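Local coordinates for protein porin (Pseudomonas aeruginosa, PDB 3T24) that forms a beta-barrel channel in the bacterial outer membrane that probably lets small carboxylate-bearing solutes pass, at residues Y218-L223 against R242-T247; F298-D303 against Y387-L392; M331-K336 against E353-I358. All coordinates share one frame; numbering follows the deposited sequence.

The three contacts lie in one OprD-family beta-barrel. Contact 1 comes first along the chain and pairs neighbouring strands 218-230 and 235-248. Contact 2 joins segments 84 residues apart in sequence, bringing the loop between strands 270-280 and 310-319 against strand 386-399, and contact 3, in hairpin 328-341/348-361, is nested between them. The centres of contacts 2 and 3 lie 9 Å apart, and the two touch: E353 and D355 of contact 3 receive backbone N-H groups of Q300, I301 and G302 in the loop. Contact 1 stands apart, its centre 26 to 27 Å from the others. Contacts 1 and 3 thus build the wall, whereas contact 2 fixes an inward-folded loop to it.

Contact 1: Y218-L223 against R242-T247; sequences YKQHYL and RWARST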
loop_
_atom_site.group_PDB
_atom_site.type_symbol
_atom_site.label_atom_id
_atom_site.label_comp_id
_atom_site.label_asym_id
_atom_site.label_seq_id
_atom_site.Cartn_x
_atom_site.Cartn_y
_atom_site.Cartn_z
ATOM N N TYR A 218 4.595 -18.004 -5.941
ATOM C CA TYR A 218 5.384 -17.970 -4.713
ATOM C C TYR A 218 4.576 -18.257 -3.462
ATOM O O TYR A 218 3.335 -18.124 -3.434
ATOM C CB TYR A 218 6.068 -16.598 -4.557
ATOM C CG TYR A 218 5.125 -15.436 -4.243
ATOM C CD1 TYR A 218 4.785 -15.125 -2.929
ATOM C CD2 TYR A 218 4.575 -14.659 -5.261
ATOM C CE1 TYR A 218 3.950 -14.088 -2.637
ATOM C CE2 TYR A 218 3.741 -13.589 -4.976
ATOM C CZ TYR A 218 3.424 -13.320 -3.661
ATOM O OH TYR A 218 2.598 -12.268 -3.367
ATOM N N LYS A 219 5.305 -18.644 -2.422
ATOM C CA LYS A 219 4.785 -18.739 -1.068
ATOM C C LYS A 219 5.586 -17.758 -0.245
ATOM O O LYS A 219 6.785 -17.577 -0.463
ATOM C CB LYS A 219 5.031 -20.123 -0.477
ATOM C CG LYS A 219 4.668 -21.278 -1.356
ATOM C CD LYS A 219 4.745 -22.578 -0.573
ATOM C CE LYS A 219 5.128 -23.724 -1.478
ATOM N NZ LYS A 219 6.530 -23.560 -1.966
ATOM N N GLN A 220 4.949 -17.156 0.743
ATOM C CA GLN A 220 5.637 -16.174 1.549
ATOM C C GLN A 220 5.167 -16.284 2.991
ATOM O O GLN A 220 3.967 -16.419 3.253
ATOM C CB GLN A 220 5.353 -14.786 1.002
ATOM C CG GLN A 220 6.052 -13.639 1.724
ATOM C CD GLN A 220 5.763 -12.312 1.044
ATOM O OE1 GLN A 220 4.808 -11.621 1.395
ATOM N NE2 GLN A 220 6.566 -11.973 0.038
ATOM N N HIS A 221 6.131 -16.254 3.909
ATOM C CA HIS A 221 5.869 -16.177 5.342
ATOM C C HIS A 221 6.374 -14.820 5.797
ATOM O O HIS A 221 7.524 -14.455 5.526
ATOM C CB HIS A 221 6.603 -17.298 6.101
ATOM C CG HIS A 221 6.174 -18.673 5.690
ATOM N ND1 HIS A 221 5.395 -19.479 6.490
ATOM C CD2 HIS A 221 6.382 -19.366 4.546
ATOM C CE1 HIS A 221 5.151 -20.619 5.863
ATOM N NE2 HIS A 221 5.744 -20.575 4.685
ATOM N N TYR A 222 5.506 -14.060 6.451
ATOM C CA TYR A 222 5.869 -12.737 6.913
ATOM C C TYR A 222 5.798 -12.702 8.426
ATOM O O TYR A 222 4.755 -13.002 9.003
ATOM C CB TYR A 222 4.916 -11.685 6.337
ATOM C CG TYR A 222 5.611 -10.412 5.970
ATOM C CD1 TYR A 222 5.773 -10.040 4.627
ATOM C CD2 TYR A 222 6.126 -9.580 6.953
ATOM C CE1 TYR A 222 6.428 -8.874 4.279
ATOM C CE2 TYR A 222 6.797 -8.414 6.616
ATOM C CZ TYR A 222 6.950 -8.065 5.276
ATOM O OH TYR A 222 7.609 -6.904 4.942
ATOM N N LEU A 223 6.891 -12.337 9.078
ATOM C CA LEU A 223 6.852 -12.169 10.526
ATOM C C LEU A 223 6.978 -10.702 10.881
ATOM O O LEU A 223 7.728 -9.967 10.255
ATOM C CB LEU A 223 7.949 -12.969 11.218
ATOM C CG LEU A 223 7.785 -14.481 11.387
ATOM C CD1 LEU A 223 7.827 -15.171 10.044
ATOM C CD2 LEU A 223 8.889 -15.024 12.282
ATOM N N ARG A 242 10.459 -6.424 10.806
ATOM C CA ARG A 242 9.796 -7.253 9.808
ATOM C C ARG A 242 10.760 -8.227 9.158
ATOM O O ARG A 242 11.935 -7.914 8.953
ATOM C CB ARG A 242 9.239 -6.368 8.701
ATOM C CG ARG A 242 8.347 -5.239 9.183
ATOM C CD ARG A 242 7.821 -4.474 7.991
ATOM N NE ARG A 242 7.031 -3.317 8.381
ATOM C CZ ARG A 242 6.506 -2.462 7.513
ATOM N NH1 ARG A 242 6.681 -2.636 6.203
ATOM N NH2 ARG A 242 5.796 -1.439 7.955
ATOM N N TRP A 243 10.253 -9.398 8.795
ATOM C CA TRP A 243 11.077 -10.386 8.116
ATOM C C TRP A 243 10.203 -11.323 7.316
ATOM O O TRP A 243 9.247 -11.877 7.832
ATOM C CB TRP A 243 11.903 -11.178 9.133
ATOM C CG TRP A 243 12.876 -12.083 8.481
ATOM C CD1 TRP A 243 14.129 -11.760 8.034
ATOM C CD2 TRP A 243 12.688 -13.468 8.185
ATOM N NE1 TRP A 243 14.734 -12.865 7.489
ATOM C CE2 TRP A 243 13.873 -13.926 7.568
ATOM C CE3 TRP A 243 11.639 -14.367 8.389
ATOM C CZ2 TRP A 243 14.031 -15.241 7.147
ATOM C CZ3 TRP A 243 11.795 -15.668 7.974
ATOM C CH2 TRP A 243 12.983 -16.097 7.357
ATOM N N ALA A 244 10.523 -11.488 6.039
ATOM C CA ALA A 244 9.685 -12.292 5.161
ATOM C C ALA A 244 10.543 -13.245 4.355
ATOM O O ALA A 244 11.574 -12.857 3.809
ATOM C CB ALA A 244 8.891 -11.399 4.220
ATOM N N ARG A 245 10.097 -14.491 4.287
ATOM C CA ARG A 245 10.728 -15.498 3.462
ATOM C C ARG A 245 9.758 -15.797 2.322
ATOM O O ARG A 245 8.586 -16.138 2.557
ATOM C CB ARG A 245 11.018 -16.752 4.307
ATOM C CG ARG A 245 11.533 -17.970 3.547
ATOM C CD ARG A 245 12.696 -17.559 2.684
ATOM N NE ARG A 245 13.447 -18.674 2.115
ATOM C CZ ARG A 245 14.077 -18.606 0.947
ATOM N NH1 ARG A 245 14.021 -17.485 0.239
ATOM N NH2 ARG A 245 14.750 -19.651 0.481
ATOM N N SER A 246 10.232 -15.627 1.091
ATOM C CA SER A 246 9.424 -15.937 -0.078
ATOM C C SER A 246 10.127 -17.037 -0.841
ATOM O O SER A 246 11.347 -17.058 -0.920
ATOM C CB SER A 246 9.223 -14.723 -0.987
ATOM O OG SER A 246 8.858 -13.568 -0.262
ATOM N N THR A 247 9.347 -17.944 -1.413
ATOM C CA THR A 247 9.893 -19.132 -2.027
ATOM C C THR A 247 9.026 -19.414 -3.249
ATOM O O THR A 247 7.885 -18.957 -3.324
ATOM C CB THR A 247 9.850 -20.274 -1.001
ATOM O OG1 THR A 247 11.121 -20.909 -0.947
ATOM C CG2 THR A 247 8.770 -21.292 -1.319
#
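Strands 218-223 and 242-247 run antiparallel at 167° in a hairpin of the barrel wall, strands 218-230 and 235-248, and the pairs K219-T247, H221-R245 and L223-W243 each close two backbone hydrogen bonds. Between them, the non-hydrogen-bonded pairs Q220-S246 and Y222-A244 turn to the other face. There the methyl of A244 sits over the Y222 ring as a CH-pi contact, CB 3.7 Å from the ring centroid, while R242 CB meets the ring at its edge, 3.8 Å from CE2. Q220 stretches out with CG anti to its backbone N (chi1 -178°), which carries NE2 to S246 OG at 2.8 Å in a nearly straight bond lying in the amide plane; NE2 also donates to A286 O. On the face of K219, H221 and L223, K219 runs alongside T247 and bends its NZ to the carbonyl of D248. L223 CD1 approaches the W243 indole at its edge, 4.2 Å from CE3, and L223 also touches a bound detergent molecule. H221 and R245 find polar partners on flanking strands, in Y209 and D255. The detergent suggests that the face of L223 is the outer one; Q220 and Y222, touching loop residue F285, probably look into the barrel.

Contact 2: F298-D303 against Y387-L392; sequences FIQIGD and YDENRL. With SO4 (sulfate ion), chain F.
Q300 and E389 meet through a single, almost straight hydrogen bond, NE2 to OE2 at 3.2 Å with 172° at the hydrogen. OE2 lies in the plane of the Q300 amide and is approached on its anti side. The same oxygen also takes two bonds from R391, whose NE and NH2 grip it side-on from above the carboxylate plane, the salt bridge from NH2 measuring 2.9 Å. Three donors thus converge on OE2, which probably keeps E389 ionised. Q300 reaches it with its chain fully extended away from the backbone N (chi1 -174°), sliding past R391 with the amide nearly perpendicular to the guanidinium. Beside this polar cluster, I301 packs against Y387, and I301 CG2 comes 3.2 Å from Y387 OH. In the next shell, R26 pairs with E389 OE1. NH1 and NH2 of R391 both donate to a sulfate ion, NH1 to O2 at 2.7 Å, while NH2 is shared with E389. S130, R131 and R163 also bind this sulfate, probably acquired from the crystallisation liquor. The loop backbone is held by E353 and D355, which accept from the N-H groups of Q300, I301 and G302. A loop folded against the inner barrel wall beside arginines that bind an anion is consistent with the constricted, basic pore of OprD-family carboxylate channels.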
loop_
_atom_site.group_PDB
_atom_site.type_symbol
_atom_site.label_atom_id
_atom_site.label_comp_id
_atom_site.label_asym_id
_atom_site.label_seq_id
_atom_site.Cartn_x
_atom_site.Cartn_y
_atom_site.Cartn_z
ATOM N N PHE A 298 10.001 1.125 0.831
ATOM C CA PHE A 298 9.160 1.355 -0.313
ATOM C C PHE A 298 8.642 2.774 -0.182
ATOM O O PHE A 298 7.967 3.096 0.791
ATOM C CB PHE A 298 8.000 0.359 -0.300
ATOM C CG PHE A 298 6.854 0.752 -1.181
ATOM C CD1 PHE A 298 6.994 0.746 -2.557
ATOM C CD2 PHE A 298 5.634 1.136 -0.629
ATOM C CE1 PHE A 298 5.931 1.106 -3.386
ATOM C CE2 PHE A 298 4.564 1.484 -1.443
ATOM C CZ PHE A 298 4.723 1.473 -2.844
ATOM N N ILE A 299 8.951 3.619 -1.163
ATOM C CA ILE A 299 8.548 5.028 -1.122
ATOM C C ILE A 299 7.939 5.479 -2.451
ATOM O O ILE A 299 7.312 4.677 -3.142
ATOM C CB ILE A 299 9.712 5.956 -0.676
ATOM C CG1 ILE A 299 10.941 5.811 -1.598
ATOM C CG2 ILE A 299 10.069 5.643 0.768
ATOM C CD1 ILE A 299 12.083 6.811 -1.292
ATOM N N GLN A 300 8.115 6.743 -2.828
ATOM C CA GLN A 300 7.302 7.241 -3.933
ATOM C C GLN A 300 7.637 6.579 -5.251
ATOM O O GLN A 300 6.745 6.149 -5.974
ATOM C CB GLN A 300 7.336 8.768 -4.061
ATOM C CG GLN A 300 6.377 9.302 -5.135
ATOM C CD GLN A 300 6.273 10.835 -5.133
ATOM O OE1 GLN A 300 6.455 11.492 -4.094
ATOM N NE2 GLN A 300 5.992 11.411 -6.304
ATOM N N ILE A 301 8.921 6.485 -5.579
ATOM C CA ILE A 301 9.262 5.941 -6.891
ATOM C C ILE A 301 9.800 4.529 -6.802
ATOM O O ILE A 301 9.320 3.647 -7.510
ATOM C CB ILE A 301 10.249 6.816 -7.646
ATOM C CG1 ILE A 301 9.660 8.215 -7.900
ATOM C CG2 ILE A 301 10.601 6.155 -8.954
ATOM C CD1 ILE A 301 10.673 9.213 -8.547
ATOM N N GLY A 302 10.769 4.316 -5.910
ATOM C CA GLY A 302 11.434 3.032 -5.789
ATOM C C GLY A 302 11.008 2.198 -4.590
ATOM O O GLY A 302 10.643 2.726 -3.537
ATOM N N ASP A 303 11.036 0.882 -4.749
ATOM C CA ASP A 303 10.788 0.005 -3.611
ATOM C C ASP A 303 12.077 -0.576 -2.996
ATOM O O ASP A 303 12.042 -1.262 -1.974
ATOM C CB ASP A 303 9.787 -1.089 -3.973
ATOM C CG ASP A 303 10.272 -1.985 -5.066
ATOM O OD1 ASP A 303 11.460 -1.908 -5.457
ATOM O OD2 ASP A 303 9.452 -2.798 -5.532
ATOM N N TYR A 387 14.380 9.555 -13.136
ATOM C CA TYR A 387 13.365 10.593 -13.308
ATOM C C TYR A 387 12.930 11.315 -12.051
ATOM O O TYR A 387 13.119 10.824 -10.947
ATOM C CB TYR A 387 12.146 10.073 -14.062
ATOM C CG TYR A 387 11.492 8.857 -13.466
ATOM C CD1 TYR A 387 11.963 7.581 -13.755
ATOM C CD2 TYR A 387 10.379 8.974 -12.648
ATOM C CE1 TYR A 387 11.346 6.457 -13.243
ATOM C CE2 TYR A 387 9.753 7.844 -12.121
ATOM C CZ TYR A 387 10.239 6.594 -12.434
ATOM O OH TYR A 387 9.639 5.473 -11.917
ATOM N N ASP A 388 12.383 12.510 -12.266
ATOM C CA ASP A 388 11.657 13.281 -11.263
ATOM C C ASP A 388 10.169 13.132 -11.514
ATOM O O ASP A 388 9.733 12.862 -12.635
ATOM C CB ASP A 388 12.001 14.770 -11.363
ATOM C CG ASP A 388 13.505 15.028 -11.340
ATOM O OD1 ASP A 388 13.960 16.017 -11.969
ATOM O OD2 ASP A 388 14.224 14.238 -10.691
ATOM N N GLU A 389 9.379 13.363 -10.478
ATOM C CA GLU A 389 7.950 13.153 -10.581
ATOM C C GLU A 389 7.240 14.010 -9.560
ATOM O O GLU A 389 7.682 14.115 -8.420
ATOM C CB GLU A 389 7.659 11.667 -10.361
ATOM C CG GLU A 389 6.225 11.257 -10.317
ATOM C CD GLU A 389 6.093 9.767 -9.995
ATOM O OE1 GLU A 389 6.338 8.946 -10.903
ATOM O OE2 GLU A 389 5.770 9.416 -8.837
ATOM N N ASN A 390 6.158 14.651 -9.990
ATOM C CA ASN A 390 5.271 15.388 -9.092
ATOM C C ASN A 390 3.862 14.824 -9.191
ATOM O O ASN A 390 3.348 14.622 -10.290
ATOM C CB ASN A 390 5.229 16.887 -9.437
ATOM C CG ASN A 390 6.584 17.553 -9.309
ATOM O OD1 ASN A 390 6.984 17.986 -8.225
ATOM N ND2 ASN A 390 7.304 17.638 -10.420
ATOM N N ARG A 391 3.250 14.570 -8.044
ATOM C CA ARG A 391 1.834 14.225 -7.976
ATOM C C ARG A 391 1.068 15.281 -7.203
ATOM O O ARG A 391 1.453 15.648 -6.088
ATOM C CB ARG A 391 1.627 12.913 -7.240
ATOM C CG ARG A 391 2.355 11.765 -7.828
ATOM C CD ARG A 391 2.258 10.567 -6.946
ATOM N NE ARG A 391 3.161 9.552 -7.442
ATOM C CZ ARG A 391 2.793 8.323 -7.757
ATOM N NH1 ARG A 391 1.526 7.951 -7.624
ATOM N NH2 ARG A 391 3.701 7.468 -8.199
ATOM N N LEU A 392 -0.031 15.745 -7.780
ATOM C CA LEU A 392 -1.008 16.522 -7.021
ATOM C C LEU A 392 -2.312 15.728 -6.917
ATOM O O LEU A 392 -2.879 15.304 -7.928
ATOM C CB LEU A 392 -1.256 17.871 -7.688
ATOM C CG LEU A 392 -1.946 18.950 -6.825
ATOM C CD1 LEU A 392 -0.911 19.459 -5.802
ATOM C CD2 LEU A 392 -2.439 20.096 -7.737
HETATM S S SO4 F . 2.505 4.338 -7.889
HETATM O O1 SO4 F . 3.062 3.968 -6.590
HETATM O O2 SO4 F . 1.365 5.236 -7.725
HETATM O O3 SO4 F . 3.478 5.041 -8.715
HETATM O O4 SO4 F . 2.085 3.102 -8.554
#

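Contact 3: M331-K336 against E353-I358; sequences MTRYVK and ERDMDI. With SO4 (sulfate ion), chain I.
A salt bridge from R333 NE to D355 OD2, 2.9 Å long, joins two side chains that cross at an angle, their guanidinium and carboxylate planes 65° apart. OD2 lies near the guanidinium plane and is met on its anti side; NH2 adds a weak second bond to the same oxygen. Placing CG between the backbone N and the carbonyl carbon (chi1 61°) leans the extended R333 chain over toward D355. M331, bent at chi2 and chi3, lays its CE over the centre of one guanidinium face, 3.5 Å above the plane. That methyl also packs 3.6 Å from D357 OD2, with M331 and D357 pointing the same way. The frame is a hairpin of the OprD-family barrel, antiparallel strands 328-341 and 348-361. On the face bearing T332 and Y334, T332 OG1 donates to D355 O at 2.8 Å, and R333 N reaches this carbonyl from the opposite side of its plane. Y334 CD2 lies over a face of the R354 guanidinium at 4.1 Å, the ring and guanidinium planes 31° apart. Beyond the salt bridge, R333 NH1 donates to a sulfate oxygen, O1, at 3.0 Å, and R315 binds the same anion. A water that donates to D357 OD1 at 2.6 Å weakly accepts from R333 NH2. The 298-303 loop covers the face of R333, E353 and D355.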
loop_
_atom_site.group_PDB
_atom_site.type_symbol
_atom_site.label_atom_id
_atom_site.label_comp_id
_atom_site.label_asym_id
_atom_site.label_seq_id
_atom_site.Cartn_x
_atom_site.Cartn_y
_atom_site.Cartn_z
ATOM N N MET A 331 6.462 16.406 5.172
ATOM C CA MET A 331 7.225 15.184 5.309
ATOM C C MET A 331 8.333 15.206 4.277
ATOM O O MET A 331 8.136 15.672 3.159
ATOM C CB MET A 331 6.328 13.944 5.134
ATOM C CG MET A 331 7.065 12.612 5.353
ATOM S SD MET A 331 8.179 12.111 4.003
ATOM C CE MET A 331 6.999 11.503 2.803
ATOM N N THR A 332 9.510 14.734 4.663
ATOM C CA THR A 332 10.571 14.502 3.697
ATOM C C THR A 332 11.347 13.259 4.085
ATOM O O THR A 332 11.494 12.944 5.264
ATOM C CB THR A 332 11.522 15.711 3.540
ATOM O OG1 THR A 332 12.391 15.477 2.425
ATOM C CG2 THR A 332 12.365 15.931 4.793
ATOM N N ARG A 333 11.822 12.536 3.082
ATOM C CA ARG A 333 12.604 11.344 3.337
ATOM C C ARG A 333 13.656 11.114 2.264
ATOM O O ARG A 333 13.529 11.557 1.116
ATOM C CB ARG A 333 11.702 10.113 3.450
ATOM C CG ARG A 333 10.925 9.827 2.193
ATOM C CD ARG A 333 9.818 8.821 2.413
ATOM N NE ARG A 333 8.905 8.792 1.270
ATOM C CZ ARG A 333 7.693 8.252 1.319
ATOM N NH1 ARG A 333 7.269 7.703 2.447
ATOM N NH2 ARG A 333 6.908 8.259 0.254
ATOM N N TYR A 334 14.695 10.395 2.665
ATOM C CA TYR A 334 15.811 10.086 1.799
ATOM C C TYR A 334 16.107 8.607 1.922
ATOM O O TYR A 334 16.156 8.060 3.023
ATOM C CB TYR A 334 17.017 10.910 2.220
ATOM C CG TYR A 334 18.307 10.544 1.525
ATOM C CD1 TYR A 334 19.280 9.788 2.176
ATOM C CD2 TYR A 334 18.562 10.956 0.219
ATOM C CE1 TYR A 334 20.472 9.453 1.544
ATOM C CE2 TYR A 334 19.755 10.620 -0.420
ATOM C CZ TYR A 334 20.699 9.870 0.250
ATOM O OH TYR A 334 21.882 9.547 -0.369
ATOM N N VAL A 335 16.279 7.944 0.790
ATOM C CA VAL A 335 16.645 6.541 0.820
ATOM C C VAL A 335 17.824 6.227 -0.100
ATOM O O VAL A 335 17.832 6.584 -1.283
ATOM C CB VAL A 335 15.468 5.654 0.444
ATOM C CG1 VAL A 335 15.908 4.200 0.448
ATOM C CG2 VAL A 335 14.341 5.875 1.425
ATOM N N LYS A 336 18.806 5.533 0.449
ATOM C CA LYS A 336 20.004 5.192 -0.307
ATOM C C LYS A 336 20.135 3.680 -0.436
ATOM O O LYS A 336 20.141 2.962 0.568
ATOM C CB LYS A 336 21.242 5.790 0.372
ATOM C CG LYS A 336 22.546 5.506 -0.362
ATOM N N GLU A 353 16.853 7.953 -3.674
ATOM C CA GLU A 353 15.654 8.740 -3.867
ATOM C C GLU A 353 15.454 9.728 -2.726
ATOM O O GLU A 353 15.779 9.442 -1.572
ATOM C CB GLU A 353 14.436 7.822 -4.015
ATOM C CG GLU A 353 13.116 8.546 -4.191
ATOM C CD GLU A 353 11.934 7.603 -4.428
ATOM O OE1 GLU A 353 12.148 6.410 -4.771
ATOM O OE2 GLU A 353 10.787 8.072 -4.273
ATOM N N ARG A 354 14.931 10.900 -3.067
ATOM C CA ARG A 354 14.492 11.855 -2.067
ATOM C C ARG A 354 13.035 12.200 -2.347
ATOM O O ARG A 354 12.685 12.472 -3.494
ATOM C CB ARG A 354 15.341 13.131 -2.107
ATOM C CG ARG A 354 14.894 14.194 -1.099
ATOM C CD ARG A 354 15.701 15.478 -1.249
ATOM N NE ARG A 354 17.141 15.221 -1.328
ATOM C CZ ARG A 354 17.959 15.191 -0.279
ATOM N NH1 ARG A 354 17.482 15.409 0.944
ATOM N NH2 ARG A 354 19.255 14.944 -0.452
ATOM N N ASP A 355 12.205 12.198 -1.302
ATOM C CA ASP A 355 10.790 12.580 -1.415
ATOM C C ASP A 355 10.457 13.773 -0.539
ATOM O O ASP A 355 11.002 13.929 0.559
ATOM C CB ASP A 355 9.846 11.435 -1.010
ATOM C CG ASP A 355 9.976 10.235 -1.893
ATOM O OD1 ASP A 355 10.671 10.335 -2.937
ATOM O OD2 ASP A 355 9.378 9.189 -1.544
ATOM N N MET A 356 9.524 14.588 -1.015
ATOM C CA MET A 356 9.016 15.713 -0.250
ATOM C C MET A 356 7.470 15.770 -0.390
ATOM O O MET A 356 6.944 15.906 -1.490
ATOM C CB MET A 356 9.700 16.996 -0.737
ATOM C CG MET A 356 9.565 18.199 0.181
ATOM S SD MET A 356 8.221 19.325 -0.264
ATOM C CE MET A 356 8.867 20.086 -1.753
ATOM N N ASP A 357 6.752 15.625 0.720
ATOM C CA ASP A 357 5.288 15.707 0.713
ATOM C C ASP A 357 4.770 16.896 1.482
ATOM O O ASP A 357 5.179 17.142 2.610
ATOM C CB ASP A 357 4.665 14.437 1.291
ATOM C CG ASP A 357 4.896 13.226 0.407
ATOM O OD1 ASP A 357 5.719 13.323 -0.528
ATOM O OD2 ASP A 357 4.254 12.179 0.644
ATOM N N ILE A 358 3.864 17.638 0.862
ATOM C CA ILE A 358 3.157 18.705 1.550
ATOM C C ILE A 358 1.662 18.487 1.408
ATOM O O ILE A 358 1.156 18.333 0.304
ATOM C CB ILE A 358 3.552 20.093 1.020
ATOM C CG1 ILE A 358 5.065 20.287 1.160
ATOM C CG2 ILE A 358 2.819 21.171 1.784
ATOM C CD1 ILE A 358 5.566 21.704 0.847
HETATM S S SO4 I . 3.290 8.279 3.372
HETATM O O1 SO4 I . 4.261 7.805 2.388
HETATM O O2 SO4 I . 3.294 9.739 3.421
HETATM O O3 SO4 I . 1.957 7.830 2.970
HETATM O O4 SO4 I . 3.622 7.752 4.695
HETATM O O HOH W 1 6.291 10.901 -1.394
#